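Local coordinates for lactate dehydrogenase, adjacent gene encodes predicted malate dehydrogenase (Cryptosporidium parvum, PDB 4ND2), which probably interconverts pyruvate and (S)-lactate, using NADH and NAD(+) as the redox partners, at residues V241-A246 against T276-N281. Sequence-based numbering, arbitrary orientation.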
loop_
_atom_site.group_PDB
_atom_site.type_symbol
_atom_site.label_atom_id
_atom_site.label_comp_id
_atom_site.label_asym_id
_atom_site.label_seq_id
_atom_site.Cartn_x
_atom_site.Cartn_y
_atom_site.Cartn_z
ATOM N N VAL A 241 1.262 -15.769 -3.286
ATOM C CA VAL A 241 1.331 -14.757 -2.228
ATOM C C VAL A 241 -0.072 -14.406 -1.723
ATOM O O VAL A 241 -0.280 -14.262 -0.517
ATOM C CB VAL A 241 2.070 -13.478 -2.694
ATOM C CG1 VAL A 241 1.988 -12.382 -1.638
ATOM C CG2 VAL A 241 3.529 -13.786 -3.005
ATOM N N LYS A 242 -1.031 -14.287 -2.638
ATOM C CA LYS A 242 -2.419 -14.026 -2.251
ATOM C C LYS A 242 -2.940 -15.134 -1.338
ATOM O O LYS A 242 -3.633 -14.861 -0.361
ATOM C CB LYS A 242 -3.326 -13.889 -3.482
ATOM C CG LYS A 242 -2.985 -12.735 -4.421
ATOM C CD LYS A 242 -2.973 -11.370 -3.747
ATOM C CE LYS A 242 -4.354 -10.958 -3.254
ATOM N NZ LYS A 242 -4.314 -9.617 -2.613
ATOM N N MET A 243 -2.581 -16.378 -1.643
ATOM C CA MET A 243 -2.969 -17.520 -0.811
ATOM C C MET A 243 -2.290 -17.482 0.559
ATOM O O MET A 243 -2.922 -17.771 1.574
ATOM C CB MET A 243 -2.655 -18.838 -1.525
ATOM C CG MET A 243 -3.493 -19.057 -2.774
ATOM S SD MET A 243 -3.072 -20.556 -3.681
ATOM C CE MET A 243 -3.573 -21.816 -2.515
ATOM N N ALA A 244 -1.007 -17.120 0.580
ATOM C CA ALA A 244 -0.266 -16.967 1.833
ATOM C C ALA A 244 -0.855 -15.853 2.701
ATOM O O ALA A 244 -0.971 -16.014 3.919
ATOM C CB ALA A 244 1.207 -16.696 1.554
ATOM N N GLU A 245 -1.218 -14.735 2.068
ATOM C CA GLU A 245 -1.894 -13.618 2.743
ATOM C C GLU A 245 -3.183 -14.050 3.440
ATOM O O GLU A 245 -3.442 -13.660 4.579
ATOM C CB GLU A 245 -2.268 -12.524 1.742
ATOM C CG GLU A 245 -1.134 -11.656 1.232
ATOM C CD GLU A 245 -1.598 -10.702 0.143
ATOM O OE1 GLU A 245 -2.823 -10.484 0.024
ATOM O OE2 GLU A 245 -0.746 -10.171 -0.598
ATOM N N ALA A 246 -4.000 -14.824 2.728
ATOM C CA ALA A 246 -5.280 -15.296 3.255
ATOM C C ALA A 246 -5.096 -16.093 4.542
ATOM O O ALA A 246 -5.866 -15.935 5.490
ATOM C CB ALA A 246 -6.002 -16.137 2.214
ATOM N N THR A 276 -12.548 -22.383 -2.222
ATOM C CA THR A 276 -12.375 -22.623 -0.793
ATOM C C THR A 276 -12.494 -21.322 -0.014
ATOM O O THR A 276 -12.434 -20.239 -0.590
ATOM C CB THR A 276 -10.984 -23.211 -0.479
ATOM O OG1 THR A 276 -9.981 -22.207 -0.688
ATOM C CG2 THR A 276 -10.686 -24.419 -1.355
ATOM N N ILE A 277 -12.661 -21.450 1.298
ATOM C CA ILE A 277 -12.463 -20.348 2.227
ATOM C C ILE A 277 -11.152 -20.627 2.958
ATOM O O ILE A 277 -11.008 -21.680 3.578
ATOM C CB ILE A 277 -13.604 -20.246 3.260
ATOM C CG1 ILE A 277 -14.964 -20.108 2.563
ATOM C CG2 ILE A 277 -13.365 -19.081 4.214
ATOM C CD1 ILE A 277 -15.075 -18.913 1.640
ATOM N N ILE A 278 -10.200 -19.697 2.874
ATOM C CA ILE A 278 -8.910 -19.847 3.554
ATOM C C ILE A 278 -8.771 -18.848 4.703
ATOM O O ILE A 278 -9.023 -17.650 4.536
ATOM C CB ILE A 278 -7.721 -19.698 2.577
ATOM C CG1 ILE A 278 -7.763 -20.827 1.540
ATOM C CG2 ILE A 278 -6.395 -19.716 3.336
ATOM C CD1 ILE A 278 -6.623 -20.825 0.547
ATOM N N GLY A 279 -8.372 -19.362 5.865
ATOM C CA GLY A 279 -8.095 -18.543 7.042
ATOM C C GLY A 279 -6.959 -19.133 7.858
ATOM O O GLY A 279 -6.169 -19.926 7.346
ATOM N N LYS A 280 -6.893 -18.759 9.134
ATOM C CA LYS A 280 -5.807 -19.189 10.023
ATOM C C LYS A 280 -5.736 -20.705 10.255
ATOM O O LYS A 280 -4.693 -21.208 10.675
ATOM C CB LYS A 280 -5.907 -18.470 11.376
ATOM C CG LYS A 280 -7.123 -18.858 12.203
ATOM C CD LYS A 280 -7.282 -17.975 13.428
ATOM C CE LYS A 280 -8.601 -18.261 14.126
ATOM N NZ LYS A 280 -8.678 -17.582 15.446
ATOM N N ASN A 281 -6.834 -21.421 10.006
ATOM C CA ASN A 281 -6.847 -22.890 10.087
ATOM C C ASN A 281 -6.661 -23.573 8.723
ATOM O O ASN A 281 -6.942 -24.766 8.579
ATOM C CB ASN A 281 -8.149 -23.382 10.739
ATOM C CG ASN A 281 -8.272 -22.971 12.196
ATOM O OD1 ASN A 281 -7.299 -23.003 12.947
ATOM N ND2 ASN A 281 -9.479 -22.592 12.606
#
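Ala246 and Gly279 mark the nearest approach of the backbones, where the helical segment 241-246 lies over the end of strand 276-279, with axes 7.8 Å apart at closest approach and inclined by 63°. Their CA atoms are 5.7 Å apart, and Ala246 O lies 3.8 Å from Gly279 CA. Such closeness suits alanine: Ala246 turns only a short methyl toward the strand, which lets the helix come near. Ile278 is the main apolar group on the strand side and splits its two branches between two helix residues one turn apart. Its CG2, anti to the backbone N, lies 3.8 Å from Ala246 CB. The other branch, CG1, stands beside the backbone N and extends fully (chi2 -178°), carrying CD1 to 4.4 Å from Met243 CE. Met243 suits this looser meeting because its long, unbranched chain, extended about CB-CG, turns about the CG-SD bond (chi3 67°) and presents its terminal methyl to the isoleucine. The joint is buried and purely apolar in its side chains. Within the C-terminal domain it seats helix 234-248 against the antiparallel sheet, where strand 270-279 runs between strands 253-261 and 284-286; Met243 also touches Cys257 of the former strand and Met145, an NAD(+)-binding residue, while on another side of the helix Val241 packs on helix 14-26 of the Rossmann domain.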